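Local coordinates for hypothetical protein SMU.776 (Streptococcus mutans, PDB 2B78), which probably transfers methyl groups from S-adenosyl-L-methionine, perhaps to RNA, although its substrate is not established, at residues Asn184-Asp189 with Ala244-Ala249; Leu217-Tyr222 with Asp274-Ala279; Tyr222-Ser227 with Thr238-Leu243; Leu250-Phe255 with His265-Met270. All coordinates share one frame; numbering follows the deposited sequence.

Overall arrangement
All four contacts lie in the methyltransferase part of the chain. Contacts 2, 3 and 4 are built on one mixed sheet, in which strands 215-219, 237-242 and 265-269 are parallel neighbours. Contacts 3 and 4 are closest, with centres about 6 Å apart; contacts 1 and 2 are farthest, about 19 Å. Contacts 1 and 4 both use helix 247-257, which contact 1 ties to the loop after strand 181-185. Contact 1 opens first and crosses contact 2, within whose span contact 3, sharing its Tyr-222, and contact 4 follow in series. Contact 3 holds Asp-242 and contact 1 Arg-246, both seen to bind S-adenosyl-L-homocysteine; Asp-271 and Val-272 of that site lie just before segment 274-279.

Contact 1: Asn184-Asp189 with Ala244-Ala249; sequences NVFLND and AKRSRA
NH2 of Arg-246 meets two groups of the segment 184-189, the carboxylate of Asp-189 and the ring of Phe-186. Arg-246 NH2 lies 3.1 Å from Asp-189 OD2, a salt bridge. The oxygen is well out of the guanidinium plane, so no N-H points at it. The two flat groups are tilted by 32°, and the attraction is one of charge. The acid and the arginine reach toward each other. Asp-189 has CG anti to its backbone N, which extends the carboxylate toward the arginine. The arginine chain is otherwise extended but bends at chi3, 52°, and this turns its end group to the acid.

Phe-186 meets the same nitrogen. Its CZ is 3.9 Å from Arg-246 NH2, and its CE1 is 4.0 Å from that atom. The approach is oblique, with ring and guanidinium planes 52° apart. The ring is also packed by Leu-250 and Tyr-222.

Ala-244 to Ser-247 form a type I turn that leads into helix 247-257. Ala-244 O accepts twice, from Ser-247 N at 2.9 Å and from Ser-247 OG at 2.6 Å. These two bonds hold the backbone on both sides of Arg-246. A bond from His-254 NE2 to Asn-184 O links strand 181-185 to the same helix.

Arg-246 has been seen to bind S-adenosyl-L-homocysteine. Across these two segments its guanidinium meets a charge and an oblique ring. The contact brings an acid beside a ligand-binding arginine, and that charge probably offsets part of the arginine's own.

Contact 2: Leu217-Tyr222 with Asp274-Ala279; sequences LNLFSY and DYFKYA
Leu-217 and Leu-219 of strand 215-219 point at Tyr-275 and Phe-276 of helix 272-281. The strand and helix segments run nearly antiparallel, at 154°, and their axes come within 11.6 Å. This is helix-on-sheet packing in the Rossmann-like methyltransferase fold. The two leucines lie two positions apart on the strand, so they face the same way.

Their rotamers differ. Leu-217 puts CG anti to the backbone N, chi1 173°, while Leu-219 puts CG beside the backbone N, chi1 -57°. The first sends CD1 to Tyr-275, with Leu-217 CD1 3.7 Å from Tyr-275 CE2. The leucine and the tyrosine run alongside one another, pointing opposite ways. The second divides its branches between two rings. Leu-219 CD1 is 3.5 Å from Phe-276 CZ and 3.8 Å from Phe-276 CE1. Leu-219 CD2 meets Tyr-275 CD2 more loosely, at 4.5 Å. All of these methyl groups reach the rings obliquely.

CB of Tyr-275 points at the strand. CB of Phe-276 leaves the helix to one side, and the ring then brings its far end back to Leu-219. Leu-313 and Gln-316 of helix 306-319 also touch that ring.

The contact is buried and purely apolar between the segments. The phenol oxygen of Tyr-275 is satisfied elsewhere, by a hydrogen bond with Tyr-286 OH. Cohesion here therefore comes from methyl groups against aromatic carbon, with no polar bond crossing the interface.

Contact 3: Tyr222-Ser227 with Thr238-Leu243; sequences YTAAFS and TTSVDL
Tyr-222 to Ser-227 face Thr-238 to Leu-243 within a beta-alpha-beta unit of the Rossmann-like fold: strand 215-219, helix 225-232, strand 237-242. The first segment holds the loop before the helix and the helix start, with Ala-224 as N-cap residue.

Hydrogen bonds come at both ends. Tyr-222 N donates to Asp-242 OD1 at 2.9 Å, with an N-H...O angle of 148°. The donor lies above the carboxylate plane, 60° out of it. Near the other end, Ser-227 OG and Ser-240 OG are bonded at a short 2.5 Å. Both hydroxyls stand beside their own backbone N, and Ser-227 OG also takes a bond from Asn-218 ND2.

One water extends the polar link. It donates to Tyr-222 O and to Asp-242 OD2, and OD2 also receives Ala-244 N. The carboxylate of Asp-242, a residue seen binding S-adenosyl-L-homocysteine, is thus fixed at both oxygens by loop backbone and water.

Van der Waals contacts complete the interface. Ala-224 CB rests 3.6 Å from Ser-240 OG. Thr-238 OG1, which bonds His-265 ND1, lies 3.8 Å from Ser-227 CB.

Contact 4: Leu250-Phe255 with His265-Met270; sequences LSLAHF and HQLVVM
The rings of Phe-255 and His-265 meet obliquely, with planes 35° apart and centroids 5.1 Å apart. They join helix 247-257 to strand 265-269 in a beta-alpha-beta unit of the Rossmann-like fold. Phe-255 CE1 lies over one face of the imidazole, off centre toward the rim, and is 3.7 Å from His-265 CG. The imidazole ND1 has its polar partner, Thr-238, on strand 237-242. The phenylalanine is further packed by Ser-227 and Ala-231 of helix 225-232.

The helix segment runs nearly antiparallel to the strand, at 165°, with axes 10.1 Å apart. Within this sheet the strand is an outermost one, and the helix covers one of its faces.

Leu-267 fills the middle. Its CD1 lies 3.7 Å from Leu-252 CD2, and the two side chains cross at a slant. The same methyl group packs on Ser-251. That serine places OG beside its backbone N, chi1 -63°. OG bonds Ser-247 O, one turn back in the helix, and CB is turned to the leucine. Both leucine branches reach it: Leu-267 CD1 is 3.6 Å and Leu-267 CD2 3.9 Å from Ser-251 CB.

Contact 1: Asn184-Asp189 with Ala244-Ala249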
loop_
_atom_site.group_PDB
_atom_site.type_symbol
_atom_site.label_atom_id
_atom_site.label_comp_id
_atom_site.label_asym_id
_atom_site.label_seq_id
_atom_site.Cartn_x
_atom_site.Cartn_y
_atom_site.Cartn_z
ATOM N N ASN A 184 9.894 10.082 9.461
ATOM C CA ASN A 184 9.748 11.389 8.830
ATOM C C ASN A 184 8.862 11.271 7.586
ATOM O O ASN A 184 9.136 10.477 6.683
ATOM C CB ASN A 184 11.139 11.935 8.459
ATOM C CG ASN A 184 11.077 13.239 7.673
ATOM O OD1 ASN A 184 11.022 13.239 6.439
ATOM N ND2 ASN A 184 11.084 14.358 8.383
ATOM N N VAL A 185 7.790 12.060 7.551
ATOM C CA VAL A 185 6.864 12.038 6.426
ATOM C C VAL A 185 6.592 13.433 5.874
ATOM O O VAL A 185 6.948 14.451 6.486
ATOM C CB VAL A 185 5.505 11.379 6.814
ATOM C CG1 VAL A 185 5.739 9.956 7.330
ATOM C CG2 VAL A 185 4.790 12.214 7.865
ATOM N N PHE A 186 5.949 13.464 4.713
ATOM C CA PHE A 186 5.611 14.709 4.033
ATOM C C PHE A 186 4.297 14.466 3.295
ATOM O O PHE A 186 4.119 13.415 2.682
ATOM C CB PHE A 186 6.754 15.113 3.080
ATOM C CG PHE A 186 7.364 13.965 2.302
ATOM C CD1 PHE A 186 6.882 13.619 1.036
ATOM C CD2 PHE A 186 8.432 13.247 2.827
ATOM C CE1 PHE A 186 7.464 12.573 0.306
ATOM C CE2 PHE A 186 9.022 12.198 2.109
ATOM C CZ PHE A 186 8.538 11.862 0.847
ATOM N N LEU A 187 3.381 15.434 3.351
ATOM C CA LEU A 187 2.065 15.268 2.746
ATOM C C LEU A 187 1.769 16.018 1.461
ATOM O O LEU A 187 0.724 15.781 0.846
ATOM C CB LEU A 187 0.974 15.631 3.763
ATOM C CG LEU A 187 0.869 14.765 5.012
ATOM C CD1 LEU A 187 -0.357 15.190 5.810
ATOM C CD2 LEU A 187 0.772 13.297 4.605
ATOM N N ASN A 188 2.660 16.906 1.036
ATOM C CA ASN A 188 2.368 17.658 -0.175
ATOM C C ASN A 188 3.516 17.692 -1.179
ATOM O O ASN A 188 3.742 18.698 -1.856
ATOM C CB ASN A 188 1.934 19.072 0.210
ATOM C CG ASN A 188 1.214 19.781 -0.912
ATOM O OD1 ASN A 188 0.388 19.185 -1.606
ATOM N ND2 ASN A 188 1.516 21.064 -1.097
ATOM N N ASP A 189 4.230 16.578 -1.285
ATOM C CA ASP A 189 5.347 16.474 -2.217
ATOM C C ASP A 189 5.235 15.202 -3.062
ATOM O O ASP A 189 5.759 14.146 -2.699
ATOM C CB ASP A 189 6.667 16.502 -1.440
ATOM C CG ASP A 189 7.873 16.235 -2.319
ATOM O OD1 ASP A 189 7.775 16.429 -3.552
ATOM O OD2 ASP A 189 8.925 15.841 -1.770
ATOM N N ALA A 244 17.114 6.530 -6.513
ATOM C CA ALA A 244 16.919 7.983 -6.404
ATOM C C ALA A 244 17.763 8.777 -5.402
ATOM O O ALA A 244 17.812 8.463 -4.212
ATOM C CB ALA A 244 15.439 8.275 -6.160
ATOM N N LYS A 245 18.400 9.834 -5.902
ATOM C CA LYS A 245 19.245 10.701 -5.074
ATOM C C LYS A 245 18.464 11.217 -3.862
ATOM O O LYS A 245 19.028 11.426 -2.787
ATOM C CB LYS A 245 19.745 11.892 -5.902
ATOM C CG LYS A 245 20.657 11.525 -7.059
ATOM C CD LYS A 245 21.046 12.755 -7.884
ATOM C CE LYS A 245 22.007 12.373 -9.011
ATOM N NZ LYS A 245 22.301 13.509 -9.938
ATOM N N ARG A 246 17.163 11.422 -4.047
ATOM C CA ARG A 246 16.292 11.905 -2.979
ATOM C C ARG A 246 16.305 11.010 -1.748
ATOM O O ARG A 246 16.076 11.478 -0.631
ATOM C CB ARG A 246 14.851 11.995 -3.475
ATOM C CG ARG A 246 14.581 13.033 -4.533
ATOM C CD ARG A 246 13.084 13.052 -4.823
ATOM N NE ARG A 246 12.317 13.202 -3.588
ATOM C CZ ARG A 246 11.003 13.028 -3.489
ATOM N NH1 ARG A 246 10.292 12.692 -4.560
ATOM N NH2 ARG A 246 10.396 13.193 -2.317
ATOM N N SER A 247 16.553 9.721 -1.952
ATOM C CA SER A 247 16.566 8.765 -0.846
ATOM C C SER A 247 17.516 9.112 0.295
ATOM O O SER A 247 17.234 8.772 1.447
ATOM C CB SER A 247 16.905 7.365 -1.358
ATOM O OG SER A 247 18.222 7.316 -1.888
ATOM N N ARG A 248 18.631 9.780 -0.002
ATOM C CA ARG A 248 19.594 10.112 1.048
ATOM C C ARG A 248 19.016 10.921 2.207
ATOM O O ARG A 248 18.931 10.434 3.334
ATOM C CB ARG A 248 20.795 10.871 0.475
ATOM C CG ARG A 248 21.602 10.099 -0.571
ATOM C CD ARG A 248 23.074 10.520 -0.543
ATOM N NE ARG A 248 23.895 9.857 -1.556
ATOM C CZ ARG A 248 23.912 10.191 -2.843
ATOM N NH1 ARG A 248 23.146 11.184 -3.282
ATOM N NH2 ARG A 248 24.711 9.553 -3.689
ATOM N N ALA A 249 18.639 12.165 1.938
ATOM C CA ALA A 249 18.104 13.019 2.991
ATOM C C ALA A 249 16.864 12.435 3.672
ATOM O O ALA A 249 16.732 12.506 4.900
ATOM C CB ALA A 249 17.788 14.401 2.423
#

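Contact 2: Leu217-Tyr222 with Asp274-Ala279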
loop_
_atom_site.group_PDB
_atom_site.type_symbol
_atom_site.label_atom_id
_atom_site.label_comp_id
_atom_site.label_asym_id
_atom_site.label_seq_id
_atom_site.Cartn_x
_atom_site.Cartn_y
_atom_site.Cartn_z
ATOM N N LEU A 217 20.504 -5.971 3.996
ATOM C CA LEU A 217 20.552 -5.253 2.730
ATOM C C LEU A 217 19.099 -4.978 2.349
ATOM O O LEU A 217 18.289 -5.896 2.199
ATOM C CB LEU A 217 21.227 -6.078 1.635
ATOM C CG LEU A 217 21.160 -5.436 0.245
ATOM C CD1 LEU A 217 22.034 -4.190 0.194
ATOM C CD2 LEU A 217 21.622 -6.447 -0.787
ATOM N N ASN A 218 18.768 -3.704 2.196
ATOM C CA ASN A 218 17.411 -3.301 1.859
ATOM C C ASN A 218 17.394 -2.740 0.435
ATOM O O ASN A 218 17.862 -1.636 0.195
ATOM C CB ASN A 218 16.967 -2.258 2.887
ATOM C CG ASN A 218 15.542 -1.796 2.690
ATOM O OD1 ASN A 218 14.738 -2.455 2.034
ATOM N ND2 ASN A 218 15.216 -0.656 3.286
ATOM N N LEU A 219 16.863 -3.509 -0.508
ATOM C CA LEU A 219 16.816 -3.089 -1.913
ATOM C C LEU A 219 15.534 -2.322 -2.248
ATOM O O LEU A 219 14.436 -2.701 -1.806
ATOM C CB LEU A 219 16.962 -4.320 -2.818
ATOM C CG LEU A 219 18.241 -5.132 -2.579
ATOM C CD1 LEU A 219 18.243 -6.357 -3.476
ATOM C CD2 LEU A 219 19.473 -4.274 -2.849
ATOM N N PHE A 220 15.673 -1.253 -3.031
ATOM C CA PHE A 220 14.530 -0.397 -3.397
ATOM C C PHE A 220 14.018 0.202 -2.084
ATOM O O PHE A 220 12.812 0.285 -1.835
ATOM C CB PHE A 220 13.412 -1.215 -4.060
ATOM C CG PHE A 220 13.816 -1.870 -5.353
ATOM C CD1 PHE A 220 13.930 -1.125 -6.523
ATOM C CD2 PHE A 220 14.098 -3.235 -5.397
ATOM C CE1 PHE A 220 14.329 -1.729 -7.730
ATOM C CE2 PHE A 220 14.496 -3.853 -6.593
ATOM C CZ PHE A 220 14.612 -3.095 -7.763
ATOM N N SER A 221 14.970 0.623 -1.255
ATOM C CA SER A 221 14.732 1.186 0.078
ATOM C C SER A 221 13.749 2.355 0.201
ATOM O O SER A 221 13.098 2.508 1.239
ATOM C CB SER A 221 16.073 1.619 0.660
ATOM O OG SER A 221 16.648 2.588 -0.197
ATOM N N TYR A 222 13.667 3.175 -0.845
ATOM C CA TYR A 222 12.795 4.356 -0.896
ATOM C C TYR A 222 13.264 5.396 0.120
ATOM O O TYR A 222 13.989 6.334 -0.253
ATOM C CB TYR A 222 11.318 3.967 -0.685
ATOM C CG TYR A 222 10.376 5.156 -0.704
ATOM C CD1 TYR A 222 10.556 6.203 -1.607
ATOM C CD2 TYR A 222 9.347 5.267 0.235
ATOM C CE1 TYR A 222 9.737 7.344 -1.564
ATOM C CE2 TYR A 222 8.531 6.400 0.288
ATOM C CZ TYR A 222 8.736 7.433 -0.610
ATOM O OH TYR A 222 7.965 8.566 -0.523
ATOM N N ASP A 274 22.782 -2.886 -10.760
ATOM C CA ASP A 274 24.175 -2.448 -10.741
ATOM C C ASP A 274 24.748 -2.756 -9.362
ATOM O O ASP A 274 25.949 -3.037 -9.226
ATOM C CB ASP A 274 24.305 -0.946 -11.035
ATOM C CG ASP A 274 24.118 -0.614 -12.511
ATOM O OD1 ASP A 274 24.323 -1.499 -13.371
ATOM O OD2 ASP A 274 23.775 0.545 -12.818
ATOM N N TYR A 275 23.903 -2.704 -8.332
ATOM C CA TYR A 275 24.398 -3.006 -6.998
ATOM C C TYR A 275 24.678 -4.501 -6.848
ATOM O O TYR A 275 25.603 -4.890 -6.136
ATOM C CB TYR A 275 23.416 -2.569 -5.904
ATOM C CG TYR A 275 24.061 -2.647 -4.540
ATOM C CD1 TYR A 275 24.960 -1.664 -4.121
ATOM C CD2 TYR A 275 23.859 -3.748 -3.707
ATOM C CE1 TYR A 275 25.653 -1.778 -2.912
ATOM C CE2 TYR A 275 24.545 -3.872 -2.489
ATOM C CZ TYR A 275 25.443 -2.883 -2.102
ATOM O OH TYR A 275 26.137 -2.996 -0.917
ATOM N N PHE A 276 23.879 -5.340 -7.508
ATOM C CA PHE A 276 24.097 -6.778 -7.426
ATOM C C PHE A 276 25.484 -7.078 -7.968
ATOM O O PHE A 276 26.250 -7.831 -7.364
ATOM C CB PHE A 276 23.041 -7.546 -8.235
ATOM C CG PHE A 276 21.745 -7.779 -7.493
ATOM C CD1 PHE A 276 21.752 -8.255 -6.186
ATOM C CD2 PHE A 276 20.520 -7.573 -8.128
ATOM C CE1 PHE A 276 20.556 -8.523 -5.516
ATOM C CE2 PHE A 276 19.320 -7.841 -7.472
ATOM C CZ PHE A 276 19.337 -8.317 -6.163
ATOM N N LYS A 277 25.811 -6.468 -9.104
ATOM C CA LYS A 277 27.115 -6.654 -9.734
ATOM C C LYS A 277 28.269 -6.115 -8.879
ATOM O O LYS A 277 29.359 -6.693 -8.841
ATOM C CB LYS A 277 27.130 -5.966 -11.104
ATOM C CG LYS A 277 28.465 -6.095 -11.826
ATOM C CD LYS A 277 28.400 -5.511 -13.230
ATOM C CE LYS A 277 29.693 -5.768 -13.986
ATOM N NZ LYS A 277 29.640 -5.233 -15.371
ATOM N N TYR A 278 28.030 -4.990 -8.219
ATOM C CA TYR A 278 29.024 -4.356 -7.354
ATOM C C TYR A 278 29.304 -5.270 -6.169
ATOM O O TYR A 278 30.449 -5.444 -5.735
ATOM C CB TYR A 278 28.481 -3.021 -6.837
ATOM C CG TYR A 278 29.510 -2.145 -6.151
ATOM C CD1 TYR A 278 30.488 -1.483 -6.891
ATOM C CD2 TYR A 278 29.503 -1.975 -4.769
ATOM C CE1 TYR A 278 31.436 -0.666 -6.271
ATOM C CE2 TYR A 278 30.449 -1.163 -4.134
ATOM C CZ TYR A 278 31.410 -0.511 -4.894
ATOM O OH TYR A 278 32.350 0.299 -4.283
ATOM N N ALA A 279 28.236 -5.852 -5.642
ATOM C CA ALA A 279 28.323 -6.742 -4.493
ATOM C C ALA A 279 29.111 -8.005 -4.831
ATOM O O ALA A 279 29.921 -8.484 -4.030
ATOM C CB ALA A 279 26.922 -7.103 -4.031
#

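Contact 3: Tyr222-Ser227 with Thr238-Leu243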
loop_
_atom_site.group_PDB
_atom_site.type_symbol
_atom_site.label_atom_id
_atom_site.label_comp_id
_atom_site.label_asym_id
_atom_site.label_seq_id
_atom_site.Cartn_x
_atom_site.Cartn_y
_atom_site.Cartn_z
ATOM N N TYR A 222 13.667 3.175 -0.845
ATOM C CA TYR A 222 12.795 4.356 -0.896
ATOM C C TYR A 222 13.264 5.396 0.120
ATOM O O TYR A 222 13.989 6.334 -0.253
ATOM C CB TYR A 222 11.318 3.967 -0.685
ATOM C CG TYR A 222 10.376 5.156 -0.704
ATOM C CD1 TYR A 222 10.556 6.203 -1.607
ATOM C CD2 TYR A 222 9.347 5.267 0.235
ATOM C CE1 TYR A 222 9.737 7.344 -1.564
ATOM C CE2 TYR A 222 8.531 6.400 0.288
ATOM C CZ TYR A 222 8.736 7.433 -0.610
ATOM O OH TYR A 222 7.965 8.566 -0.523
ATOM N N THR A 223 12.868 5.257 1.388
ATOM C CA THR A 223 13.345 6.175 2.411
ATOM C C THR A 223 13.965 5.357 3.542
ATOM O O THR A 223 14.187 5.849 4.650
ATOM C CB THR A 223 12.234 7.103 2.964
ATOM O OG1 THR A 223 11.232 6.333 3.639
ATOM C CG2 THR A 223 11.603 7.889 1.830
ATOM N N ALA A 224 14.253 4.097 3.233
ATOM C CA ALA A 224 14.887 3.174 4.171
ATOM C C ALA A 224 14.110 2.936 5.463
ATOM O O ALA A 224 14.715 2.716 6.515
ATOM C CB ALA A 224 16.289 3.669 4.498
ATOM N N ALA A 225 12.780 2.976 5.397
ATOM C CA ALA A 225 11.994 2.739 6.605
ATOM C C ALA A 225 12.256 1.336 7.185
ATOM O O ALA A 225 12.211 1.155 8.405
ATOM C CB ALA A 225 10.506 2.925 6.316
ATOM N N PHE A 226 12.516 0.340 6.332
ATOM C CA PHE A 226 12.801 -1.021 6.830
ATOM C C PHE A 226 14.155 -1.048 7.533
ATOM O O PHE A 226 14.358 -1.788 8.499
ATOM C CB PHE A 226 12.854 -2.051 5.691
ATOM C CG PHE A 226 11.517 -2.477 5.162
ATOM C CD1 PHE A 226 10.512 -2.930 6.012
ATOM C CD2 PHE A 226 11.281 -2.472 3.785
ATOM C CE1 PHE A 226 9.294 -3.377 5.497
ATOM C CE2 PHE A 226 10.073 -2.917 3.262
ATOM C CZ PHE A 226 9.074 -3.372 4.120
ATOM N N SER A 227 15.090 -0.246 7.030
ATOM C CA SER A 227 16.423 -0.190 7.599
ATOM C C SER A 227 16.418 0.413 8.998
ATOM O O SER A 227 17.082 -0.101 9.909
ATOM C CB SER A 227 17.341 0.614 6.680
ATOM O OG SER A 227 17.411 -0.007 5.412
ATOM N N THR A 238 23.213 -2.126 8.348
ATOM C CA THR A 238 22.244 -2.145 7.262
ATOM C C THR A 238 22.756 -1.320 6.105
ATOM O O THR A 238 23.443 -0.306 6.288
ATOM C CB THR A 238 20.861 -1.582 7.670
ATOM O OG1 THR A 238 20.929 -0.151 7.751
ATOM C CG2 THR A 238 20.429 -2.143 9.009
ATOM N N THR A 239 22.440 -1.777 4.907
ATOM C CA THR A 239 22.817 -1.082 3.692
ATOM C C THR A 239 21.511 -0.888 2.950
ATOM O O THR A 239 20.820 -1.854 2.648
ATOM C CB THR A 239 23.771 -1.919 2.843
ATOM O OG1 THR A 239 24.971 -2.162 3.589
ATOM C CG2 THR A 239 24.103 -1.185 1.545
ATOM N N SER A 240 21.172 0.367 2.662
ATOM C CA SER A 240 19.931 0.692 1.981
ATOM C C SER A 240 20.238 1.191 0.574
ATOM O O SER A 240 20.973 2.169 0.393
ATOM C CB SER A 240 19.188 1.763 2.777
ATOM O OG SER A 240 19.104 1.388 4.146
ATOM N N VAL A 241 19.668 0.521 -0.421
ATOM C CA VAL A 241 19.930 0.884 -1.809
ATOM C C VAL A 241 18.713 1.356 -2.590
ATOM O O VAL A 241 17.703 0.646 -2.679
ATOM C CB VAL A 241 20.550 -0.308 -2.564
ATOM C CG1 VAL A 241 21.013 0.143 -3.959
ATOM C CG2 VAL A 241 21.697 -0.896 -1.764
ATOM N N ASP A 242 18.805 2.559 -3.160
ATOM C CA ASP A 242 17.715 3.099 -3.964
ATOM C C ASP A 242 18.298 3.848 -5.153
ATOM O O ASP A 242 19.360 4.463 -5.054
ATOM C CB ASP A 242 16.843 4.062 -3.153
ATOM C CG ASP A 242 15.471 4.248 -3.768
ATOM O OD1 ASP A 242 14.636 3.333 -3.609
ATOM O OD2 ASP A 242 15.222 5.289 -4.421
ATOM N N LEU A 243 17.595 3.806 -6.275
ATOM C CA LEU A 243 18.052 4.486 -7.477
ATOM C C LEU A 243 17.976 6.010 -7.381
ATOM O O LEU A 243 18.706 6.704 -8.082
ATOM C CB LEU A 243 17.215 4.024 -8.675
ATOM C CG LEU A 243 17.488 4.721 -10.006
ATOM C CD1 LEU A 243 18.849 4.294 -10.544
ATOM C CD2 LEU A 243 16.389 4.370 -10.996
HETATM O O HOH W 1 13.745 7.551 -2.807
#

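Contact 4: Leu250-Phe255 with His265-Met270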
loop_
_atom_site.group_PDB
_atom_site.type_symbol
_atom_site.label_atom_id
_atom_site.label_comp_id
_atom_site.label_asym_id
_atom_site.label_seq_id
_atom_site.Cartn_x
_atom_site.Cartn_y
_atom_site.Cartn_z
ATOM N N LEU A 250 15.966 11.856 2.881
ATOM C CA LEU A 250 14.724 11.279 3.408
ATOM C C LEU A 250 14.970 10.068 4.282
ATOM O O LEU A 250 14.173 9.760 5.164
ATOM C CB LEU A 250 13.783 10.888 2.269
ATOM C CG LEU A 250 13.343 12.024 1.343
ATOM C CD1 LEU A 250 12.343 11.495 0.336
ATOM C CD2 LEU A 250 12.724 13.141 2.170
ATOM N N SER A 251 16.064 9.360 4.029
ATOM C CA SER A 251 16.388 8.195 4.832
ATOM C C SER A 251 17.049 8.652 6.130
ATOM O O SER A 251 16.758 8.133 7.207
ATOM C CB SER A 251 17.321 7.260 4.051
ATOM O OG SER A 251 16.676 6.773 2.889
ATOM N N LEU A 252 17.933 9.636 6.021
ATOM C CA LEU A 252 18.642 10.173 7.178
ATOM C C LEU A 252 17.676 10.724 8.231
ATOM O O LEU A 252 17.928 10.638 9.450
ATOM C CB LEU A 252 19.601 11.290 6.724
ATOM C CG LEU A 252 20.774 10.889 5.826
ATOM C CD1 LEU A 252 21.498 12.134 5.292
ATOM C CD2 LEU A 252 21.730 10.008 6.617
ATOM N N ALA A 253 16.569 11.286 7.752
ATOM C CA ALA A 253 15.559 11.874 8.618
ATOM C C ALA A 253 14.978 10.897 9.632
ATOM O O ALA A 253 14.692 11.285 10.758
ATOM C CB ALA A 253 14.447 12.470 7.787
ATOM N N HIS A 254 14.786 9.644 9.233
ATOM C CA HIS A 254 14.242 8.633 10.145
ATOM C C HIS A 254 15.286 8.271 11.200
ATOM O O HIS A 254 14.987 8.184 12.396
ATOM C CB HIS A 254 13.877 7.356 9.380
ATOM C CG HIS A 254 12.808 7.541 8.350
ATOM N ND1 HIS A 254 12.798 6.845 7.160
ATOM C CD2 HIS A 254 11.694 8.306 8.347
ATOM C CE1 HIS A 254 11.722 7.174 6.468
ATOM N NE2 HIS A 254 11.034 8.061 7.169
ATOM N N PHE A 255 16.516 8.049 10.747
ATOM C CA PHE A 255 17.597 7.680 11.645
ATOM C C PHE A 255 17.845 8.771 12.673
ATOM O O PHE A 255 18.073 8.479 13.844
ATOM C CB PHE A 255 18.875 7.389 10.846
ATOM C CG PHE A 255 18.902 6.009 10.232
ATOM C CD1 PHE A 255 19.270 4.900 10.992
ATOM C CD2 PHE A 255 18.533 5.818 8.905
ATOM C CE1 PHE A 255 19.271 3.612 10.433
ATOM C CE2 PHE A 255 18.528 4.538 8.334
ATOM C CZ PHE A 255 18.898 3.434 9.101
ATOM N N HIS A 265 25.434 2.065 9.320
ATOM C CA HIS A 265 24.269 2.172 8.468
ATOM C C HIS A 265 24.684 2.965 7.242
ATOM O O HIS A 265 25.043 4.138 7.341
ATOM C CB HIS A 265 23.113 2.842 9.221
ATOM C CG HIS A 265 22.661 2.064 10.421
ATOM N ND1 HIS A 265 22.050 0.832 10.317
ATOM C CD2 HIS A 265 22.847 2.280 11.748
ATOM C CE1 HIS A 265 21.889 0.317 11.524
ATOM N NE2 HIS A 265 22.365 1.175 12.410
ATOM N N GLN A 266 24.656 2.296 6.093
ATOM C CA GLN A 266 25.049 2.896 4.820
ATOM C C GLN A 266 23.886 3.134 3.872
ATOM O O GLN A 266 23.021 2.268 3.709
ATOM C CB GLN A 266 26.062 1.998 4.108
ATOM C CG GLN A 266 27.495 2.080 4.629
ATOM C CD GLN A 266 27.659 1.536 6.037
ATOM O OE1 GLN A 266 27.264 0.407 6.331
ATOM N NE2 GLN A 266 28.254 2.338 6.916
ATOM N N LEU A 267 23.877 4.302 3.232
ATOM C CA LEU A 267 22.842 4.636 2.263
ATOM C C LEU A 267 23.537 4.721 0.906
ATOM O O LEU A 267 24.490 5.496 0.733
ATOM C CB LEU A 267 22.191 5.981 2.586
ATOM C CG LEU A 267 21.592 6.223 3.978
ATOM C CD1 LEU A 267 20.937 7.586 3.959
ATOM C CD2 LEU A 267 20.583 5.160 4.358
ATOM N N VAL A 268 23.060 3.921 -0.044
ATOM C CA VAL A 268 23.623 3.867 -1.384
ATOM C C VAL A 268 22.617 4.328 -2.432
ATOM O O VAL A 268 21.426 4.052 -2.322
ATOM C CB VAL A 268 24.050 2.419 -1.723
ATOM C CG1 VAL A 268 24.556 2.336 -3.154
ATOM C CG2 VAL A 268 25.114 1.945 -0.740
ATOM N N VAL A 269 23.087 5.058 -3.436
ATOM C CA VAL A 269 22.204 5.491 -4.516
ATOM C C VAL A 269 22.732 4.805 -5.756
ATOM O O VAL A 269 23.776 5.192 -6.299
ATOM C CB VAL A 269 22.232 7.018 -4.744
ATOM C CG1 VAL A 269 21.269 7.388 -5.875
ATOM C CG2 VAL A 269 21.827 7.742 -3.464
ATOM N N MET A 270 22.020 3.777 -6.203
ATOM C CA MET A 270 22.459 3.025 -7.360
ATOM C C MET A 270 21.339 2.143 -7.888
ATOM O O MET A 270 20.400 1.807 -7.158
ATOM C CB MET A 270 23.646 2.146 -6.959
ATOM C CG MET A 270 24.371 1.491 -8.111
ATOM S SD MET A 270 25.621 0.319 -7.534
ATOM C CE MET A 270 26.636 1.356 -6.545
#